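Local coordinates for IPT/TIG domain-containing protein (Bacteroides thetaiotaomicron, PDB 3TC9) that is of unknown mechanism but probably serves as an auxiliary nutrient-binding protein built from a six-bladed beta-propeller and an immunoglobulin-like domain, at residues G128-C133 against E167-S172; N150-V155 against R162-E167. All blocks are in the same frame, centred on the assembly; numbering follows the deposited sequence.

Contact 1 (G128-C133 against E167-S172); sequences GPFDDC and EKEYVS
Phe-130 lays one face of its ring on the backbone of Glu-169: the CA of Glu-169 stands 3.5 Å from the ring centroid and only 4° off the normal, a CH-pi contact centred on the ring. A chi1 of -84°, with CG anti to the carbonyl carbon of Phe-130, carries the ring over the backbone of residues 169-170. Its CD1 touches Val-171 CG2 at 3.9 Å, and the same methyl receives SG of Cys-133 at 3.8 Å. This is the tightly packed part of the contact. Phe-112 meets the Phe-130 ring edge to face, while Ile-164 and Leu-113 also pack against it.

The backbones join as a short antiparallel ladder. Gly-128 and Val-171 form a hydrogen-bonded pair, with Val-171 N reaching Gly-128 O at 2.9 Å and Gly-128 N returning the bond to Val-171 O. Past the non-hydrogen-bonded pair of Pro-129 and Tyr-170, Phe-130 N binds Glu-169 O at 3.0 Å, but from well above the carbonyl plane. There residues 129-132 turn back in a type I turn, and Glu-169 with Tyr-170 forms a G1 bulge opposite Asp-165.

The other side of the ladder faces solvent. The Tyr-170 ring still lies flat on the Gly-128 peptide, whose oxygen sits 3.5 Å above the ring plane toward its rim; what is loose is its side-chain contact with Pro-129, CE1 to CD 4.2 Å. The carboxylate of Glu-169 extends past Phe-130.

The chemistry is thus divided: main-chain bonds set the alignment of the edge strand, apolar groups fill its inner face, and charge is kept to the outside.

Contact 2 (N150-V155 against R162-E167); sequences NHLYLV and RLIDFE
Asn-150 O accepts the N-H of Phe-166 at 2.8 Å, in the carbonyl plane and nearly straight (168°), and also receives a CA-H...O contact from Asp-165. Beyond it the strands run antiparallel. Leu-152 and Ile-164 exchange two backbone bonds, as do Leu-154 and Arg-162.

On one face, Leu-163 CD1 sits over the Tyr-153 ring in a CH-pi contact, 3.7 Å from its centroid, and also meets His-151 CB at 3.6 Å. In Leu-163, chi1 168° (CG anti to the backbone N) together with chi2 67° sets this methyl against both side chains. Were Tyr-153 cut back to an alanine, the Leu-163 methyl would probably lose the ring face beneath it and Phe-216 its edge-to-face partner.

On the opposite face the aliphatic ends of Leu-152, Leu-154 and Ile-164 meet: Ile-164 CD1 lies 3.8 Å from Leu-154 CD2 and 4.1 Å from Leu-152 CD2. Phe-166 turns its ring edge to Leu-152 CB, and the guanidinium of Arg-162 leads away from them to Asp-127 and the carbonyl of Lys-126.

This hairpin forms the middle of a propeller blade, strand 141-145 bonding alongside 151-156 and strand 170-175 alongside 159-165.

In the fold
Both contacts belong to one antiparallel blade of the six-bladed propeller. Contact 2 is the central hairpin; contact 1 adds the short strand 128-129 at the blade's edge. Their centres lie about 9 Å apart. Strand 170-175 follows 159-165 in the chain and bridges them: Ser-172 O lies 2.8 Å from Leu-163 N and Tyr-170 O 3.0 Å from Asp-165 N, both probable hydrogen bonds. Glu-167, in the turn between these strands, is common to both. Phe-130 CZ packs 3.3 Å from Asp-165 O, and Phe-112 meets both Phe-130 and Phe-166, so one aromatic ring from strand 107-113 of the adjacent sheet spans the two contacts.

Contact 1 (G128-C133 against E167-S172)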
ATOM      1  N   GLY B 128     -33.793  -8.757   1.660  1.00 45.66           N
ATOM      2  CA  GLY B 128     -34.170  -7.399   1.297  1.00 45.11           C
ATOM      3  C   GLY B 128     -33.001  -6.525   0.900  1.00 48.27           C
ATOM      4  O   GLY B 128     -31.845  -6.944   1.010  1.00 44.99           O
ATOM      5  N   PRO B 129     -33.287  -5.280   0.444  1.00 46.25           N
ATOM      6  CA  PRO B 129     -32.198  -4.369   0.084  1.00 45.26           C
ATOM      7  C   PRO B 129     -31.324  -4.031   1.300  1.00 46.49           C
ATOM      8  O   PRO B 129     -31.729  -4.296   2.429  1.00 45.06           O
ATOM      9  CB  PRO B 129     -32.937  -3.135  -0.448  1.00 47.17           C
ATOM     10  CG  PRO B 129     -34.279  -3.191   0.176  1.00 52.09           C
ATOM     11  CD  PRO B 129     -34.606  -4.637   0.286  1.00 48.14           C
ATOM     12  N   PHE B 130     -30.149  -3.426   1.070  1.00 42.69           N
ATOM     13  CA  PHE B 130     -29.208  -3.052   2.139  1.00 41.87           C
ATOM     14  C   PHE B 130     -29.874  -2.212   3.252  1.00 49.44           C
ATOM     15  O   PHE B 130     -29.645  -2.468   4.432  1.00 49.82           O
ATOM     16  CB  PHE B 130     -27.988  -2.309   1.549  1.00 41.29           C
ATOM     17  CG  PHE B 130     -26.890  -3.209   1.016  1.00 40.65           C
ATOM     18  CD1 PHE B 130     -27.078  -4.590   0.908  1.00 42.11           C
ATOM     19  CD2 PHE B 130     -25.666  -2.679   0.631  1.00 40.67           C
ATOM     20  CE1 PHE B 130     -26.064  -5.418   0.418  1.00 43.01           C
ATOM     21  CE2 PHE B 130     -24.647  -3.508   0.169  1.00 42.85           C
ATOM     22  CZ  PHE B 130     -24.853  -4.872   0.062  1.00 40.97           C
ATOM     23  N   ASP B 131     -30.744  -1.278   2.872  1.00 48.73           N
ATOM     24  CA  ASP B 131     -31.467  -0.401   3.794  1.00 49.83           C
ATOM     25  C   ASP B 131     -32.632  -1.108   4.560  1.00 57.60           C
ATOM     26  O   ASP B 131     -33.140  -0.512   5.513  1.00 60.19           O
ATOM     27  CB  ASP B 131     -32.021   0.819   3.027  1.00 51.86           C
ATOM     28  CG  ASP B 131     -33.061   0.473   1.962  1.00 74.54           C
ATOM     29  OD1 ASP B 131     -32.663   0.141   0.825  1.00 76.56           O
ATOM     30  OD2 ASP B 131     -34.273   0.531   2.271  1.00 85.59           O
ATOM     31  N   ASP B 132     -33.081  -2.321   4.148  1.00 53.12           N
ATOM     32  CA  ASP B 132     -34.221  -2.986   4.789  1.00 52.91           C
ATOM     33  C   ASP B 132     -34.097  -4.524   4.665  1.00 53.58           C
ATOM     34  O   ASP B 132     -34.894  -5.191   4.007  1.00 52.33           O
ATOM     35  CB  ASP B 132     -35.543  -2.461   4.181  1.00 57.17           C
ATOM     36  CG  ASP B 132     -36.835  -2.997   4.799  1.00 80.94           C
ATOM     37  OD1 ASP B 132     -36.955  -2.981   6.054  1.00 82.06           O
ATOM     38  OD2 ASP B 132     -37.734  -3.416   4.028  1.00 92.59           O
ATOM     39  N   CYS B 133     -33.093  -5.079   5.336  1.00 49.38           N
ATOM     40  CA  CYS B 133     -32.817  -6.519   5.317  1.00 48.63           C
ATOM     41  C   CYS B 133     -32.939  -7.136   6.732  1.00 51.51           C
ATOM     42  O   CYS B 133     -32.496  -8.265   6.952  1.00 50.96           O
ATOM     43  CB  CYS B 133     -31.446  -6.794   4.690  1.00 47.50           C
ATOM     44  SG  CYS B 133     -30.072  -5.917   5.479  1.00 48.89           S
ATOM     45  N   GLU B 167     -23.180  -5.212  -5.594  1.00 51.07           N
ATOM     46  CA  GLU B 167     -23.589  -4.687  -6.895  1.00 53.44           C
ATOM     47  C   GLU B 167     -25.074  -4.348  -6.881  1.00 57.78           C
ATOM     48  O   GLU B 167     -25.439  -3.238  -7.251  1.00 58.13           O
ATOM     49  CB  GLU B 167     -23.261  -5.696  -8.011  1.00 56.50           C
ATOM     50  CG  GLU B 167     -23.594  -5.199  -9.414  1.00 74.46           C
ATOM     51  CD  GLU B 167     -23.592  -6.233 -10.530  1.00109.79           C
ATOM     52  OE1 GLU B 167     -23.769  -7.439 -10.241  1.00101.60           O
ATOM     53  OE2 GLU B 167     -23.458  -5.823 -11.707  1.00111.20           O
ATOM     54  N   LYS B 168     -25.914  -5.294  -6.435  1.00 53.98           N
ATOM     55  CA  LYS B 168     -27.363  -5.117  -6.365  1.00 54.24           C
ATOM     56  C   LYS B 168     -27.826  -4.447  -5.049  1.00 57.29           C
ATOM     57  O   LYS B 168     -28.987  -4.035  -4.969  1.00 59.96           O
ATOM     58  CB  LYS B 168     -28.063  -6.480  -6.533  1.00 56.83           C
ATOM     59  CG  LYS B 168     -27.715  -7.209  -7.835  1.00 65.43           C
ATOM     60  CD  LYS B 168     -28.298  -6.536  -9.067  1.00 76.97           C
ATOM     61  N   GLU B 169     -26.927  -4.312  -4.044  1.00 48.95           N
ATOM     62  CA  GLU B 169     -27.209  -3.797  -2.693  1.00 45.96           C
ATOM     63  C   GLU B 169     -28.405  -4.580  -2.126  1.00 46.94           C
ATOM     64  O   GLU B 169     -29.428  -4.006  -1.732  1.00 45.45           O
ATOM     65  CB  GLU B 169     -27.415  -2.277  -2.667  1.00 47.11           C
ATOM     66  CG  GLU B 169     -26.168  -1.511  -3.073  1.00 60.33           C
ATOM     67  CD  GLU B 169     -26.220  -0.001  -2.927  1.00 81.12           C
ATOM     68  OE1 GLU B 169     -27.329   0.577  -2.994  1.00 82.31           O
ATOM     69  OE2 GLU B 169     -25.136   0.611  -2.792  1.00 70.31           O
ATOM     70  N   TYR B 170     -28.263  -5.927  -2.120  1.00 42.08           N
ATOM     71  CA  TYR B 170     -29.297  -6.842  -1.663  1.00 40.97           C
ATOM     72  C   TYR B 170     -28.708  -7.953  -0.819  1.00 43.47           C
ATOM     73  O   TYR B 170     -27.586  -8.410  -1.071  1.00 42.35           O
ATOM     74  CB  TYR B 170     -30.050  -7.416  -2.882  1.00 43.52           C
ATOM     75  CG  TYR B 170     -31.362  -8.101  -2.546  1.00 45.07           C
ATOM     76  CD1 TYR B 170     -32.548  -7.375  -2.447  1.00 47.76           C
ATOM     77  CD2 TYR B 170     -31.431  -9.483  -2.398  1.00 45.56           C
ATOM     78  CE1 TYR B 170     -33.763  -8.005  -2.161  1.00 48.87           C
ATOM     79  CE2 TYR B 170     -32.640 -10.124  -2.116  1.00 47.07           C
ATOM     80  CZ  TYR B 170     -33.800  -9.377  -1.968  1.00 54.58           C
ATOM     81  OH  TYR B 170     -34.998  -9.987  -1.660  1.00 55.50           O
ATOM     82  N   VAL B 171     -29.476  -8.391   0.188  1.00 40.89           N
ATOM     83  CA  VAL B 171     -29.111  -9.479   1.101  1.00 40.80           C
ATOM     84  C   VAL B 171     -30.088 -10.626   0.864  1.00 46.66           C
ATOM     85  O   VAL B 171     -31.289 -10.431   1.004  1.00 46.13           O
ATOM     86  CB  VAL B 171     -29.057  -9.035   2.594  1.00 43.33           C
ATOM     87  CG1 VAL B 171     -28.599 -10.184   3.487  1.00 41.94           C
ATOM     88  CG2 VAL B 171     -28.136  -7.822   2.769  1.00 42.32           C
ATOM     89  N   SER B 172     -29.573 -11.811   0.496  1.00 46.13           N
ATOM     90  CA  SER B 172     -30.401 -12.983   0.189  1.00 47.86           C
ATOM     91  C   SER B 172     -29.967 -14.215   0.951  1.00 52.01           C
ATOM     92  O   SER B 172     -28.870 -14.254   1.487  1.00 50.64           O
ATOM     93  CB  SER B 172     -30.368 -13.280  -1.306  1.00 53.82           C
ATOM     94  OG  SER B 172     -29.043 -13.280  -1.815  1.00 60.69           O
TER

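Contact 2 (N150-V155 against R162-E167)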
ATOM      1  N   ASN B 150     -17.974  -8.739  -5.591  1.00 43.10           N
ATOM      2  CA  ASN B 150     -19.204  -8.058  -5.190  1.00 43.26           C
ATOM      3  C   ASN B 150     -20.065  -8.969  -4.351  1.00 45.86           C
ATOM      4  O   ASN B 150     -21.073  -8.514  -3.810  1.00 45.84           O
ATOM      5  CB  ASN B 150     -20.007  -7.540  -6.393  1.00 46.14           C
ATOM      6  CG  ASN B 150     -19.346  -6.377  -7.089  1.00 58.75           C
ATOM      7  OD1 ASN B 150     -18.690  -5.525  -6.466  1.00 48.49           O
ATOM      8  ND2 ASN B 150     -19.476  -6.345  -8.401  1.00 51.51           N
ATOM      9  N   HIS B 151     -19.685 -10.252  -4.250  1.00 41.16           N
ATOM     10  CA  HIS B 151     -20.446 -11.256  -3.519  1.00 40.84           C
ATOM     11  C   HIS B 151     -19.712 -11.677  -2.253  1.00 42.66           C
ATOM     12  O   HIS B 151     -18.649 -12.295  -2.306  1.00 39.33           O
ATOM     13  CB  HIS B 151     -20.750 -12.465  -4.427  1.00 43.28           C
ATOM     14  CG  HIS B 151     -21.728 -12.149  -5.521  1.00 48.06           C
ATOM     15  ND1 HIS B 151     -22.083 -13.093  -6.473  1.00 51.15           N
ATOM     16  CD2 HIS B 151     -22.403 -11.003  -5.776  1.00 49.44           C
ATOM     17  CE1 HIS B 151     -22.971 -12.501  -7.247  1.00 50.93           C
ATOM     18  NE2 HIS B 151     -23.174 -11.236  -6.883  1.00 50.37           N
ATOM     19  N   LEU B 152     -20.280 -11.302  -1.107  1.00 40.89           N
ATOM     20  CA  LEU B 152     -19.747 -11.632   0.208  1.00 39.24           C
ATOM     21  C   LEU B 152     -20.682 -12.652   0.866  1.00 44.77           C
ATOM     22  O   LEU B 152     -21.839 -12.342   1.153  1.00 44.90           O
ATOM     23  CB  LEU B 152     -19.584 -10.355   1.066  1.00 37.86           C
ATOM     24  CG  LEU B 152     -19.143 -10.547   2.545  1.00 39.54           C
ATOM     25  CD1 LEU B 152     -17.788 -11.261   2.637  1.00 38.62           C
ATOM     26  CD2 LEU B 152     -19.122  -9.223   3.257  1.00 38.59           C
ATOM     27  N   TYR B 153     -20.183 -13.869   1.092  1.00 41.99           N
ATOM     28  CA  TYR B 153     -20.972 -14.923   1.725  1.00 41.77           C
ATOM     29  C   TYR B 153     -20.701 -14.975   3.217  1.00 43.70           C
ATOM     30  O   TYR B 153     -19.601 -14.618   3.678  1.00 41.52           O
ATOM     31  CB  TYR B 153     -20.686 -16.292   1.077  1.00 43.78           C
ATOM     32  CG  TYR B 153     -21.233 -16.398  -0.328  1.00 45.83           C
ATOM     33  CD1 TYR B 153     -22.544 -16.802  -0.556  1.00 47.74           C
ATOM     34  CD2 TYR B 153     -20.456 -16.046  -1.428  1.00 47.39           C
ATOM     35  CE1 TYR B 153     -23.069 -16.863  -1.845  1.00 49.07           C
ATOM     36  CE2 TYR B 153     -20.960 -16.130  -2.724  1.00 50.02           C
ATOM     37  CZ  TYR B 153     -22.266 -16.551  -2.929  1.00 56.10           C
ATOM     38  OH  TYR B 153     -22.775 -16.632  -4.199  1.00 56.99           O
ATOM     39  N   LEU B 154     -21.704 -15.438   3.969  1.00 40.34           N
ATOM     40  CA  LEU B 154     -21.625 -15.600   5.420  1.00 39.42           C
ATOM     41  C   LEU B 154     -22.369 -16.869   5.835  1.00 45.15           C
ATOM     42  O   LEU B 154     -23.348 -17.240   5.190  1.00 46.96           O
ATOM     43  CB  LEU B 154     -22.163 -14.354   6.181  1.00 38.74           C
ATOM     44  CG  LEU B 154     -23.682 -14.002   6.095  1.00 45.14           C
ATOM     45  CD1 LEU B 154     -24.513 -14.735   7.180  1.00 44.77           C
ATOM     46  CD2 LEU B 154     -23.903 -12.525   6.312  1.00 47.61           C
ATOM     47  N   VAL B 155     -21.925 -17.514   6.924  1.00 39.83           N
ATOM     48  CA  VAL B 155     -22.583 -18.670   7.527  1.00 40.24           C
ATOM     49  C   VAL B 155     -22.928 -18.236   8.943  1.00 43.96           C
ATOM     50  O   VAL B 155     -22.222 -17.409   9.500  1.00 41.10           O
ATOM     51  CB  VAL B 155     -21.798 -20.012   7.456  1.00 44.21           C
ATOM     52  CG1 VAL B 155     -21.720 -20.524   6.022  1.00 45.05           C
ATOM     53  CG2 VAL B 155     -20.412 -19.913   8.088  1.00 42.65           C
ATOM     54  N   ARG B 162     -26.023 -16.873   3.981  1.00 43.73           N
ATOM     55  CA  ARG B 162     -26.592 -15.751   3.269  1.00 41.77           C
ATOM     56  C   ARG B 162     -25.567 -15.081   2.359  1.00 45.33           C
ATOM     57  O   ARG B 162     -24.375 -15.389   2.422  1.00 41.99           O
ATOM     58  CB  ARG B 162     -27.198 -14.764   4.281  1.00 39.38           C
ATOM     59  CG  ARG B 162     -28.328 -15.423   5.090  1.00 49.36           C
ATOM     60  CD  ARG B 162     -29.112 -14.452   5.919  1.00 54.34           C
ATOM     61  NE  ARG B 162     -29.895 -13.555   5.081  1.00 53.98           N
ATOM     62  CZ  ARG B 162     -30.742 -12.645   5.549  1.00 65.48           C
ATOM     63  NH1 ARG B 162     -30.912 -12.498   6.857  1.00 56.10           N
ATOM     64  NH2 ARG B 162     -31.425 -11.879   4.715  1.00 42.97           N
ATOM     65  N   LEU B 163     -26.063 -14.196   1.461  1.00 43.82           N
ATOM     66  CA  LEU B 163     -25.233 -13.471   0.510  1.00 42.16           C
ATOM     67  C   LEU B 163     -25.467 -11.967   0.621  1.00 45.13           C
ATOM     68  O   LEU B 163     -26.610 -11.513   0.600  1.00 44.65           O
ATOM     69  CB  LEU B 163     -25.527 -13.970  -0.927  1.00 42.64           C
ATOM     70  CG  LEU B 163     -24.980 -13.145  -2.084  1.00 46.01           C
ATOM     71  CD1 LEU B 163     -23.450 -13.184  -2.120  1.00 46.04           C
ATOM     72  CD2 LEU B 163     -25.601 -13.558  -3.404  1.00 42.38           C
ATOM     73  N   ILE B 164     -24.368 -11.208   0.734  1.00 40.82           N
ATOM     74  CA  ILE B 164     -24.323  -9.744   0.712  1.00 39.91           C
ATOM     75  C   ILE B 164     -23.798  -9.389  -0.668  1.00 45.41           C
ATOM     76  O   ILE B 164     -22.615  -9.622  -0.958  1.00 45.67           O
ATOM     77  CB  ILE B 164     -23.474  -9.129   1.868  1.00 41.86           C
ATOM     78  CG1 ILE B 164     -24.111  -9.399   3.267  1.00 41.84           C
ATOM     79  CG2 ILE B 164     -23.218  -7.633   1.641  1.00 42.51           C
ATOM     80  CD1 ILE B 164     -23.096  -9.361   4.415  1.00 42.22           C
ATOM     81  N   ASP B 165     -24.695  -8.918  -1.543  1.00 42.58           N
ATOM     82  CA  ASP B 165     -24.377  -8.562  -2.928  1.00 43.24           C
ATOM     83  C   ASP B 165     -24.199  -7.054  -3.002  1.00 48.18           C
ATOM     84  O   ASP B 165     -25.178  -6.318  -2.863  1.00 46.64           O
ATOM     85  CB  ASP B 165     -25.496  -9.063  -3.862  1.00 46.14           C
ATOM     86  CG  ASP B 165     -25.280  -8.848  -5.355  1.00 58.07           C
ATOM     87  OD1 ASP B 165     -24.422  -8.002  -5.727  1.00 57.82           O
ATOM     88  OD2 ASP B 165     -25.974  -9.514  -6.156  1.00 66.70           O
ATOM     89  N   PHE B 166     -22.949  -6.591  -3.182  1.00 45.62           N
ATOM     90  CA  PHE B 166     -22.628  -5.157  -3.210  1.00 44.86           C
ATOM     91  C   PHE B 166     -23.093  -4.466  -4.479  1.00 51.14           C
ATOM     92  O   PHE B 166     -23.324  -3.260  -4.448  1.00 50.44           O
ATOM     93  CB  PHE B 166     -21.130  -4.937  -3.052  1.00 44.94           C
ATOM     94  CG  PHE B 166     -20.626  -5.138  -1.648  1.00 44.65           C
ATOM     95  CD1 PHE B 166     -20.199  -6.394  -1.215  1.00 46.02           C
ATOM     96  CD2 PHE B 166     -20.522  -4.065  -0.770  1.00 44.24           C
ATOM     97  CE1 PHE B 166     -19.717  -6.581   0.086  1.00 44.76           C
ATOM     98  CE2 PHE B 166     -20.008  -4.247   0.520  1.00 45.62           C
ATOM     99  CZ  PHE B 166     -19.622  -5.507   0.942  1.00 43.25           C
ATOM    100  N   GLU B 167     -23.180  -5.212  -5.594  1.00 51.07           N
ATOM    101  CA  GLU B 167     -23.589  -4.687  -6.895  1.00 53.44           C
ATOM    102  C   GLU B 167     -25.074  -4.348  -6.881  1.00 57.78           C
ATOM    103  O   GLU B 167     -25.439  -3.238  -7.251  1.00 58.13           O
ATOM    104  CB  GLU B 167     -23.261  -5.696  -8.011  1.00 56.50           C
ATOM    105  CG  GLU B 167     -23.594  -5.199  -9.414  1.00 74.46           C
ATOM    106  CD  GLU B 167     -23.592  -6.233 -10.530  1.00109.79           C
ATOM    107  OE1 GLU B 167     -23.769  -7.439 -10.241  1.00101.60           O
ATOM    108  OE2 GLU B 167     -23.458  -5.823 -11.707  1.00111.20           O
TER